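Side-chain contacts in B12-binding domain-containing protein (Kitasatospora setae, PDB 6WTE), which binds cobalamin and a [4Fe-4S] cluster and, as the radical SAM methylase TsrM, probably transfers methyl groups from S-adenosylmethionine by a non-radical route: residues A[78-82]-A[83-87]; A[114-118]-A[119-123]; A[257-261]-A[262-266]. One frame throughout, in Å; residues are numbered along the deposited sequence.

Interaction 1: A[78-82]-A[83-87]; sequences EQRPF and VGEHR. With EDO (1,2-ethanediol), chain H.
His86 N donates to Phe82 O over 2.9 Å, a nearly straight bond that lies in the carbonyl plane and closes the first turn of helix 83-96. The same oxygen sits over one face of the His86 imidazole, offset toward the rim, while NE2 of that ring turns to Asn70 O, so the histidine ties the helix start to a cobalamin-binding residue. A water accepts from Glu85 N at 3.1 Å and gives a weak bond to Pro81 O. Reaching back over the turn, the extended side chain of Glu85 places OE1 at the edge of the Phe82 ring, in its plane and 3.6 Å from CD1; the carboxylate and ring planes are 20° apart, nearly coplanar. An ethanediol grips the carboxylate, with its O1 donating to OE1 over 2.7 Å and its O2 lying close to OE2. This loop-to-helix junction belongs to the B12-binding domain and follows strand 63-67. With CG opposite the carbonyl carbon (chi1 -63°), the Phe82 ring runs on toward Val13 and the cobalamin; Phe82 CB lies 3.7 Å from His86 NE2.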
ATOM      1  N   GLU A  78      10.772  -0.535 -13.262  1.00 19.82           N
ATOM      2  CA  GLU A  78      10.972   0.907 -13.164  1.00 19.88           C
ATOM      3  C   GLU A  78      12.016   1.291 -12.125  1.00 17.73           C
ATOM      4  O   GLU A  78      12.952   2.031 -12.439  1.00 18.70           O
ATOM      5  CB  GLU A  78       9.651   1.606 -12.827  1.00 18.70           C
ATOM      6  CG  GLU A  78       9.741   3.120 -12.944  1.00 22.30           C
ATOM      7  CD  GLU A  78       8.437   3.816 -12.619  1.00 24.35           C
ATOM      8  OE1 GLU A  78       7.478   3.130 -12.202  1.00 27.96           O
ATOM      9  OE2 GLU A  78       8.380   5.056 -12.780  1.00 31.23           O
ATOM     10  N   GLN A  79      11.877   0.801 -10.897  1.00 16.13           N
ATOM     11  CA  GLN A  79      12.812   1.104  -9.818  1.00 15.12           C
ATOM     12  C   GLN A  79      12.955   2.615  -9.633  1.00 16.23           C
ATOM     13  O   GLN A  79      14.049   3.190  -9.688  1.00 20.11           O
ATOM     14  CB  GLN A  79      14.157   0.426 -10.080  1.00 17.42           C
ATOM     15  CG  GLN A  79      14.036  -1.086 -10.014  1.00 14.43           C
ATOM     16  CD  GLN A  79      15.253  -1.797 -10.542  1.00 13.93           C
ATOM     17  OE1 GLN A  79      16.378  -1.324 -10.389  1.00 16.11           O
ATOM     18  NE2 GLN A  79      15.036  -2.938 -11.182  1.00 17.20           N
ATOM     19  N   ARG A  80      11.807   3.251  -9.422  1.00 15.45           N
ATOM     20  CA  ARG A  80      11.751   4.689  -9.192  0.50 17.06           C
ATOM     21  C   ARG A  80      11.461   4.948  -7.722  1.00 15.57           C
ATOM     22  O   ARG A  80      10.326   4.737  -7.270  1.00 16.11           O
ATOM     23  CB  ARG A  80      10.693   5.359 -10.070  0.50 19.11           C
ATOM     24  CG  ARG A  80      10.481   6.826  -9.713  0.50 21.56           C
ATOM     25  CD  ARG A  80       9.986   7.647 -10.890  0.50 25.49           C
ATOM     26  NE  ARG A  80       9.807   9.048 -10.518  0.50 26.80           N
ATOM     27  CZ  ARG A  80       8.645   9.582 -10.157  0.50 28.92           C
ATOM     28  NH1 ARG A  80       7.550   8.834 -10.123  0.50 30.03           N
ATOM     29  NH2 ARG A  80       8.577  10.866  -9.831  0.50 30.24           N
ATOM     30  N   PRO A  81      12.442   5.389  -6.942  1.00 13.83           N
ATOM     31  CA  PRO A  81      12.218   5.599  -5.510  1.00 14.26           C
ATOM     32  C   PRO A  81      11.522   6.916  -5.212  1.00 12.63           C
ATOM     33  O   PRO A  81      11.608   7.881  -5.974  1.00 16.59           O
ATOM     34  CB  PRO A  81      13.638   5.610  -4.938  1.00 14.98           C
ATOM     35  CG  PRO A  81      14.451   6.189  -6.034  1.00 16.91           C
ATOM     36  CD  PRO A  81      13.838   5.671  -7.321  1.00 15.89           C
ATOM     37  N   PHE A  82      10.822   6.935  -4.076  1.00 11.58           N
ATOM     38  CA  PHE A  82      10.288   8.165  -3.510  1.00 14.57           C
ATOM     39  C   PHE A  82      11.040   8.642  -2.273  1.00 13.61           C
ATOM     40  O   PHE A  82      10.876   9.803  -1.886  1.00 13.37           O
ATOM     41  CB  PHE A  82       8.811   7.987  -3.123  1.00 11.28           C
ATOM     42  CG  PHE A  82       7.898   7.693  -4.282  1.00 13.37           C
ATOM     43  CD1 PHE A  82       7.765   8.597  -5.324  1.00 20.95           C
ATOM     44  CD2 PHE A  82       7.143   6.532  -4.306  1.00 13.15           C
ATOM     45  CE1 PHE A  82       6.911   8.334  -6.385  1.00 22.72           C
ATOM     46  CE2 PHE A  82       6.286   6.265  -5.363  1.00 17.39           C
ATOM     47  CZ  PHE A  82       6.175   7.164  -6.403  1.00 18.94           C
ATOM     48  N   VAL A  83      11.854   7.788  -1.643  1.00 14.48           N
ATOM     49  CA  VAL A  83      12.421   8.156  -0.345  1.00 12.75           C
ATOM     50  C   VAL A  83      13.428   9.295  -0.466  1.00 13.21           C
ATOM     51  O   VAL A  83      13.643  10.035   0.500  1.00 13.85           O
ATOM     52  CB  VAL A  83      13.056   6.929   0.340  1.00 12.74           C
ATOM     53  CG1 VAL A  83      12.011   5.846   0.581  1.00 12.85           C
ATOM     54  CG2 VAL A  83      14.214   6.396  -0.487  1.00 15.43           C
ATOM     55  N   GLY A  84      14.063   9.463  -1.629  1.00 14.84           N
ATOM     56  CA  GLY A  84      14.938  10.611  -1.813  1.00 15.35           C
ATOM     57  C   GLY A  84      14.169  11.919  -1.795  1.00 16.83           C
ATOM     58  O   GLY A  84      14.601  12.899  -1.179  1.00 15.95           O
ATOM     59  N   GLU A  85      13.015  11.949  -2.466  1.00 16.26           N
ATOM     60  CA  GLU A  85      12.140  13.114  -2.398  1.00 13.14           C
ATOM     61  C   GLU A  85      11.593  13.316  -0.993  1.00 14.11           C
ATOM     62  O   GLU A  85      11.443  14.459  -0.543  1.00 16.23           O
ATOM     63  CB  GLU A  85      10.990  12.964  -3.394  1.00 17.47           C
ATOM     64  CG  GLU A  85      11.421  12.985  -4.847  1.00 19.99           C
ATOM     65  CD  GLU A  85      10.259  12.756  -5.790  1.00 24.13           C
ATOM     66  OE1 GLU A  85       9.738  11.622  -5.832  1.00 24.41           O
ATOM     67  OE2 GLU A  85       9.846  13.718  -6.466  1.00 32.95           O
ATOM     68  N   HIS A  86      11.269  12.225  -0.291  1.00 12.01           N
ATOM     69  CA  HIS A  86      10.821  12.356   1.091  1.00 11.83           C
ATOM     70  C   HIS A  86      11.912  12.970   1.956  1.00 12.78           C
ATOM     71  O   HIS A  86      11.636  13.826   2.803  1.00 14.65           O
ATOM     72  CB  HIS A  86      10.415  11.004   1.668  1.00 13.16           C
ATOM     73  CG  HIS A  86       9.225  10.381   1.008  1.00 13.96           C
ATOM     74  ND1 HIS A  86       8.230  11.118   0.405  1.00 11.90           N
ATOM     75  CD2 HIS A  86       8.874   9.081   0.861  1.00 14.28           C
ATOM     76  CE1 HIS A  86       7.313  10.299  -0.082  1.00 13.42           C
ATOM     77  NE2 HIS A  86       7.681   9.056   0.182  1.00 13.89           N
ATOM     78  N   ARG A  87      13.159  12.534   1.760  1.00 12.20           N
ATOM     79  CA  ARG A  87      14.258  13.063   2.563  0.50 12.92           C
ATOM     80  C   ARG A  87      14.456  14.552   2.310  1.00 15.77           C
ATOM     81  O   ARG A  87      14.754  15.313   3.235  1.00 14.93           O
ATOM     82  CB  ARG A  87      15.545  12.290   2.270  0.50 13.19           C
ATOM     83  CG  ARG A  87      16.737  12.742   3.108  0.50 14.17           C
ATOM     84  CD  ARG A  87      18.003  11.966   2.770  0.50 16.17           C
ATOM     85  NE  ARG A  87      18.485  12.259   1.423  0.50 20.52           N
ATOM     86  CZ  ARG A  87      19.701  11.951   0.980  0.50 20.86           C
ATOM     87  NH1 ARG A  87      20.568  11.343   1.778  0.50 20.60           N
ATOM     88  NH2 ARG A  87      20.052  12.255  -0.263  0.50 23.01           N
TER
HETATM   89  C1  EDO H 806       6.294  12.029  -7.065  1.00 22.48           C
HETATM   90  O1  EDO H 806       7.076  12.083  -5.866  1.00 27.86           O
HETATM   91  C2  EDO H 806       6.651  13.216  -7.949  1.00 33.88           C
HETATM   92  O2  EDO H 806       8.076  13.309  -8.062  1.00 37.02           O
HETATM   93  O   HOH W   1      13.352   9.602  -4.490  1.00 15.07           O

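Interaction 2: A[114-118]-A[119-123]; sequences ALVEY and FGIEY
Leu115 and Phe119 lie side by side one helical turn apart and point the same way, with Leu115 CB 4.0 Å from Phe119 CE2 and Leu115 CD2 over one face of the ring, nearest CZ. Tyr118 crosses the phenylalanine obliquely near CD1 and CE1: its CD2 comes to 3.6 Å from Phe119 CD1, and the two ring planes are inclined at 49°. Different first torsions let these neighbours meet, since Tyr118 swings CG opposite its own N (chi1 176°) whereas Phe119 holds CG beside it. The phenylalanine also packs on Arg87 and Ile90 of helix 83-96 and on Phe108, so an alanine here would probably open a gap between the two helices and leave Leu115 and the Tyr118 ring without their shared neighbour. Across the turn Val116 CG1 meets Ile121 CG1 at 4.3 Å. Past this cluster helix 112-119 ends in a Schellman motif, with Gly120 as the C-prime residue at positive phi. Ile121 N reaches back to Val116 O over 3.2 Å in the carbonyl plane, and Gly120 N makes a weak bond to Glu117 O. Phe119 N donates to Leu115 O over 2.8 Å, tilted 25° from the carbonyl plane. At the polar margin Glu117 OE2 is hydrogen-bonded to the backbone N of Ala160.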
ATOM      1  N   ALA A 114      16.095   1.546   8.597  1.00 10.88           N
ATOM      2  CA  ALA A 114      16.869   2.162   7.526  1.00 12.38           C
ATOM      3  C   ALA A 114      16.391   3.578   7.253  1.00 10.72           C
ATOM      4  O   ALA A 114      17.198   4.482   7.026  1.00 10.96           O
ATOM      5  CB  ALA A 114      16.782   1.319   6.254  1.00 10.77           C
ATOM      6  N   LEU A 115      15.074   3.793   7.270  1.00 13.38           N
ATOM      7  CA  LEU A 115      14.558   5.107   6.923  1.00 10.56           C
ATOM      8  C   LEU A 115      14.765   6.112   8.049  1.00 12.46           C
ATOM      9  O   LEU A 115      15.038   7.286   7.779  1.00 12.32           O
ATOM     10  CB  LEU A 115      13.081   5.004   6.537  1.00 10.90           C
ATOM     11  CG  LEU A 115      12.892   4.346   5.169  1.00 10.79           C
ATOM     12  CD1 LEU A 115      11.418   4.325   4.765  1.00 12.38           C
ATOM     13  CD2 LEU A 115      13.727   5.071   4.123  1.00 12.31           C
ATOM     14  N   VAL A 116      14.641   5.687   9.313  1.00 11.94           N
ATOM     15  CA  VAL A 116      14.968   6.597  10.407  1.00 10.67           C
ATOM     16  C   VAL A 116      16.394   7.113  10.243  1.00 13.47           C
ATOM     17  O   VAL A 116      16.659   8.316  10.358  1.00 12.58           O
ATOM     18  CB  VAL A 116      14.775   5.916  11.775  1.00 11.75           C
ATOM     19  CG1 VAL A 116      15.458   6.737  12.854  1.00 11.58           C
ATOM     20  CG2 VAL A 116      13.300   5.782  12.121  1.00 10.39           C
ATOM     21  N   GLU A 117      17.329   6.211   9.930  1.00 12.97           N
ATOM     22  CA  GLU A 117      18.723   6.619   9.784  1.00 13.35           C
ATOM     23  C   GLU A 117      18.943   7.412   8.500  1.00 12.99           C
ATOM     24  O   GLU A 117      19.671   8.414   8.501  1.00 12.37           O
ATOM     25  CB  GLU A 117      19.632   5.386   9.841  1.00 11.51           C
ATOM     26  CG  GLU A 117      19.476   4.586  11.137  1.00 12.95           C
ATOM     27  CD  GLU A 117      20.559   3.539  11.333  1.00 14.52           C
ATOM     28  OE1 GLU A 117      21.460   3.445  10.475  1.00 14.31           O
ATOM     29  OE2 GLU A 117      20.495   2.794  12.337  1.00 13.98           O
ATOM     30  N   TYR A 118      18.316   6.988   7.397  1.00 11.58           N
ATOM     31  CA  TYR A 118      18.465   7.694   6.124  1.00 12.13           C
ATOM     32  C   TYR A 118      17.904   9.110   6.206  1.00 13.08           C
ATOM     33  O   TYR A 118      18.527  10.068   5.735  1.00 14.49           O
ATOM     34  CB  TYR A 118      17.761   6.902   5.019  1.00 12.42           C
ATOM     35  CG  TYR A 118      17.732   7.548   3.651  1.00 11.63           C
ATOM     36  CD1 TYR A 118      18.886   7.667   2.885  1.00 11.99           C
ATOM     37  CD2 TYR A 118      16.538   8.006   3.108  1.00 12.78           C
ATOM     38  CE1 TYR A 118      18.850   8.236   1.622  1.00 14.81           C
ATOM     39  CE2 TYR A 118      16.492   8.580   1.842  1.00 12.71           C
ATOM     40  CZ  TYR A 118      17.646   8.690   1.108  1.00 16.27           C
ATOM     41  OH  TYR A 118      17.593   9.257  -0.143  1.00 18.92           O
ATOM     42  N   PHE A 119      16.712   9.258   6.789  1.00 11.63           N
ATOM     43  CA  PHE A 119      16.097  10.579   6.911  1.00 13.18           C
ATOM     44  C   PHE A 119      16.778  11.439   7.964  1.00 16.07           C
ATOM     45  O   PHE A 119      16.608  12.665   7.951  1.00 13.88           O
ATOM     46  CB  PHE A 119      14.617  10.452   7.266  1.00 14.59           C
ATOM     47  CG  PHE A 119      13.763   9.859   6.176  1.00 11.64           C
ATOM     48  CD1 PHE A 119      14.083  10.027   4.838  1.00 11.93           C
ATOM     49  CD2 PHE A 119      12.620   9.157   6.502  1.00 10.65           C
ATOM     50  CE1 PHE A 119      13.273   9.488   3.840  1.00 10.97           C
ATOM     51  CE2 PHE A 119      11.815   8.616   5.520  1.00 13.37           C
ATOM     52  CZ  PHE A 119      12.147   8.782   4.184  1.00 12.72           C
ATOM     53  N   GLY A 120      17.521  10.827   8.882  1.00 12.91           N
ATOM     54  CA  GLY A 120      18.162  11.583   9.941  1.00 13.96           C
ATOM     55  C   GLY A 120      17.205  12.113  10.980  1.00 17.42           C
ATOM     56  O   GLY A 120      17.419  13.210  11.508  1.00 16.22           O
ATOM     57  N   ILE A 121      16.149  11.368  11.288  1.00 13.02           N
ATOM     58  CA  ILE A 121      15.097  11.836  12.180  1.00 11.41           C
ATOM     59  C   ILE A 121      15.223  11.125  13.522  1.00 13.99           C
ATOM     60  O   ILE A 121      15.928  10.127  13.665  1.00 11.81           O
ATOM     61  CB  ILE A 121      13.691  11.646  11.576  1.00 14.60           C
ATOM     62  CG1 ILE A 121      13.409  10.162  11.288  1.00 12.30           C
ATOM     63  CG2 ILE A 121      13.547  12.488  10.323  1.00 15.60           C
ATOM     64  CD1 ILE A 121      12.000   9.884  10.709  1.00 10.93           C
ATOM     65  N   GLU A 122      14.515  11.657  14.521  1.00 14.67           N
ATOM     66  CA  GLU A 122      14.654  11.177  15.890  1.00 11.46           C
ATOM     67  C   GLU A 122      13.929   9.860  16.130  1.00 12.71           C
ATOM     68  O   GLU A 122      14.442   8.993  16.850  1.00 14.10           O
ATOM     69  CB  GLU A 122      14.131  12.234  16.864  1.00 11.64           C
ATOM     70  CG  GLU A 122      15.083  13.392  17.132  1.00 16.30           C
ATOM     71  CD  GLU A 122      15.077  14.460  16.049  1.00 22.37           C
ATOM     72  OE1 GLU A 122      14.192  14.452  15.166  1.00 15.73           O
ATOM     73  OE2 GLU A 122      15.959  15.336  16.100  1.00 23.32           O
ATOM     74  N   TYR A 123      12.732   9.690  15.566  1.00 14.18           N
ATOM     75  CA  TYR A 123      11.867   8.591  15.966  1.00 11.34           C
ATOM     76  C   TYR A 123      11.206   7.962  14.754  1.00 10.53           C
ATOM     77  O   TYR A 123      11.000   8.603  13.723  1.00 12.25           O
ATOM     78  CB  TYR A 123      10.780   9.043  16.951  1.00 10.84           C
ATOM     79  CG  TYR A 123      11.349   9.740  18.153  1.00 14.10           C
ATOM     80  CD1 TYR A 123      12.167   9.059  19.041  1.00 14.35           C
ATOM     81  CD2 TYR A 123      11.080  11.082  18.392  1.00 11.32           C
ATOM     82  CE1 TYR A 123      12.706   9.693  20.147  1.00 14.26           C
ATOM     83  CE2 TYR A 123      11.612  11.725  19.491  1.00 14.35           C
ATOM     84  CZ  TYR A 123      12.425  11.028  20.363  1.00 14.72           C
ATOM     85  OH  TYR A 123      12.959  11.662  21.458  1.00 14.31           O
TER

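Interaction 3: A[257-261]-A[262-266]; sequences ESLAA and QGILD
Leu259 and Ile264 cross obliquely where the chain turns back at the end of helix 249-261, and their branch ends meet at CD2 of the leucine and CD1 of the isoleucine, 3.9 Å apart. Ile264 carries CG1 opposite its carbonyl carbon (chi1 -59°) and extends from there to the terminal methyl that reaches Leu259; its CB lies closer in, 3.4 Å from Leu259 O. Outside the pair, Leu259 leans on Arg199 and Gln267, and Ile264 on Asn209 and Tyr213 of helix 209-214. Gln262 folds along the helix instead. Its chain is extended beyond CG, and NE2 donates to Ser258 O over 3.2 Å, approaching from above the carbonyl plane, 63° out of it, so the bond does not follow a lone pair. That carbonyl also receives a weak bond from Gln262 N, so backbone and side chain of one residue grip the same oxygen. Both ends of the amide have further partners: NE2 gives to Arg199 O, and OE1 pairs with Ser201 OG, which fixes how the group is turned. Leu265 points its CB away from the helix, but CD2 comes back to 4.1 Å from Ala260 CB, flanking the turn. Ala260 itself offers its CA hydrogen to Ile264 O, with 3.6 Å between the heavy atoms. A side chain on Gly263 would jam against the preceding carbonyl oxygen at its positive phi. Gly263 N donates to Ala260 O at 3.0 Å and Ile264 N to Leu259 O at 3.0 Å. These two bonds make the Schellman motif that ends the helix, followed by an inverse gamma turn centred on Ile264, and together they redirect the chain into strand 266-269 of the radical SAM core.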
ATOM      1  N   GLU A 257     -20.715   6.331   6.760  1.00 12.54           N
ATOM      2  CA  GLU A 257     -21.886   7.190   6.659  1.00 17.24           C
ATOM      3  C   GLU A 257     -21.476   8.654   6.618  1.00 15.23           C
ATOM      4  O   GLU A 257     -22.046   9.443   5.857  1.00 14.15           O
ATOM      5  CB  GLU A 257     -22.834   6.921   7.830  1.00 15.22           C
ATOM      6  CG  GLU A 257     -24.219   7.520   7.670  1.00 21.08           C
ATOM      7  CD  GLU A 257     -25.143   7.140   8.807  1.00 24.88           C
ATOM      8  OE1 GLU A 257     -25.205   5.940   9.154  1.00 21.39           O
ATOM      9  OE2 GLU A 257     -25.813   8.040   9.351  1.00 31.79           O
ATOM     10  N   SER A 258     -20.469   9.027   7.418  1.00 14.41           N
ATOM     11  CA  SER A 258     -19.974  10.402   7.415  1.00 17.10           C
ATOM     12  C   SER A 258     -19.383  10.773   6.063  1.00 16.05           C
ATOM     13  O   SER A 258     -19.621  11.876   5.554  1.00 18.31           O
ATOM     14  CB  SER A 258     -18.930  10.591   8.516  1.00 18.15           C
ATOM     15  OG  SER A 258     -18.458  11.930   8.530  1.00 24.27           O
ATOM     16  N   LEU A 259     -18.610   9.865   5.464  1.00 14.19           N
ATOM     17  CA  LEU A 259     -18.109  10.092   4.112  1.00 14.37           C
ATOM     18  C   LEU A 259     -19.260  10.287   3.130  1.00 13.81           C
ATOM     19  O   LEU A 259     -19.283  11.260   2.365  1.00 14.88           O
ATOM     20  CB  LEU A 259     -17.232   8.918   3.680  1.00 11.82           C
ATOM     21  CG  LEU A 259     -15.892   8.789   4.404  1.00 12.51           C
ATOM     22  CD1 LEU A 259     -15.162   7.514   3.989  1.00 14.36           C
ATOM     23  CD2 LEU A 259     -15.045  10.025   4.120  1.00 18.88           C
ATOM     24  N   ALA A 260     -20.242   9.380   3.156  1.00 14.96           N
ATOM     25  CA  ALA A 260     -21.346   9.464   2.207  1.00 16.03           C
ATOM     26  C   ALA A 260     -22.149  10.743   2.392  1.00 17.35           C
ATOM     27  O   ALA A 260     -22.660  11.301   1.414  1.00 17.29           O
ATOM     28  CB  ALA A 260     -22.260   8.248   2.347  1.00 12.99           C
ATOM     29  N   ALA A 261     -22.267  11.221   3.631  1.00 14.46           N
ATOM     30  CA  ALA A 261     -23.020  12.446   3.881  1.00 17.11           C
ATOM     31  C   ALA A 261     -22.378  13.646   3.197  1.00 19.13           C
ATOM     32  O   ALA A 261     -23.082  14.589   2.814  1.00 18.33           O
ATOM     33  CB  ALA A 261     -23.144  12.687   5.386  1.00 14.27           C
ATOM     34  N   GLN A 262     -21.052  13.643   3.057  1.00 20.78           N
ATOM     35  CA  GLN A 262     -20.345  14.716   2.369  1.00 21.19           C
ATOM     36  C   GLN A 262     -20.337  14.550   0.857  1.00 21.13           C
ATOM     37  O   GLN A 262     -19.726  15.374   0.169  1.00 22.54           O
ATOM     38  CB  GLN A 262     -18.895  14.810   2.858  1.00 21.87           C
ATOM     39  CG  GLN A 262     -18.725  14.849   4.358  1.00 19.44           C
ATOM     40  CD  GLN A 262     -17.269  14.712   4.766  1.00 26.82           C
ATOM     41  OE1 GLN A 262     -16.398  15.406   4.240  1.00 29.83           O
ATOM     42  NE2 GLN A 262     -16.994  13.784   5.676  1.00 21.85           N
ATOM     43  N   GLY A 263     -20.978  13.511   0.321  1.00 17.84           N
ATOM     44  CA  GLY A 263     -20.942  13.249  -1.104  1.00 17.83           C
ATOM     45  C   GLY A 263     -19.834  12.313  -1.539  1.00 16.71           C
ATOM     46  O   GLY A 263     -19.667  12.086  -2.743  1.00 16.28           O
ATOM     47  N   ILE A 264     -19.064  11.784  -0.596  1.00 12.88           N
ATOM     48  CA  ILE A 264     -17.973  10.848  -0.916  1.00 12.37           C
ATOM     49  C   ILE A 264     -18.620   9.469  -0.959  1.00 14.62           C
ATOM     50  O   ILE A 264     -18.620   8.702   0.006  1.00 14.48           O
ATOM     51  CB  ILE A 264     -16.820  10.952   0.087  1.00 12.77           C
ATOM     52  CG1 ILE A 264     -16.258  12.382   0.110  1.00 15.81           C
ATOM     53  CG2 ILE A 264     -15.729   9.928  -0.229  1.00 12.83           C
ATOM     54  CD1 ILE A 264     -15.200  12.613   1.198  1.00 14.81           C
ATOM     55  N   LEU A 265     -19.206   9.155  -2.115  1.00 13.37           N
ATOM     56  CA  LEU A 265     -20.048   7.972  -2.273  1.00 12.45           C
ATOM     57  C   LEU A 265     -19.260   6.736  -2.684  1.00 14.71           C
ATOM     58  O   LEU A 265     -19.579   5.629  -2.236  1.00 14.83           O
ATOM     59  CB  LEU A 265     -21.151   8.252  -3.293  1.00 15.73           C
ATOM     60  CG  LEU A 265     -22.105   9.394  -2.943  1.00 18.89           C
ATOM     61  CD1 LEU A 265     -23.115   9.572  -4.071  1.00 20.50           C
ATOM     62  CD2 LEU A 265     -22.809   9.115  -1.620  1.00 17.04           C
ATOM     63  N   ASP A 266     -18.244   6.898  -3.526  1.00 12.36           N
ATOM     64  CA  ASP A 266     -17.352   5.796  -3.871  1.00 13.18           C
ATOM     65  C   ASP A 266     -16.318   5.614  -2.769  1.00 14.49           C
ATOM     66  O   ASP A 266     -15.508   6.512  -2.513  1.00 15.49           O
ATOM     67  CB  ASP A 266     -16.663   6.064  -5.209  1.00 16.79           C
ATOM     68  CG  ASP A 266     -17.628   6.060  -6.374  1.00 21.84           C
ATOM     69  OD1 ASP A 266     -17.992   4.962  -6.839  1.00 17.09           O
ATOM     70  OD2 ASP A 266     -18.040   7.157  -6.807  1.00 23.61           O
TER

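In the fold
Interactions 1 and 2 are neighbours within the B12-binding domain, their centres 15 Å apart, and they touch directly: Phe119 CE1 lies 3.4 Å from Val83 O, and Tyr118 OH is 3.4 Å from Gly84 CA. The start of helix 83-96 thus rests against the end of helix 112-119. Interaction 1 is also close to the cofactor, with the Phe82 side chain about 5 Å from the bound cobalamin. Interaction 3 belongs to the radical SAM core, its centre about 33 Å from that of interaction 1 and 37 Å from that of interaction 2. Even so, the Ile264 side chain comes within about 8 Å of the same cobalamin, so both domains approach this ligand.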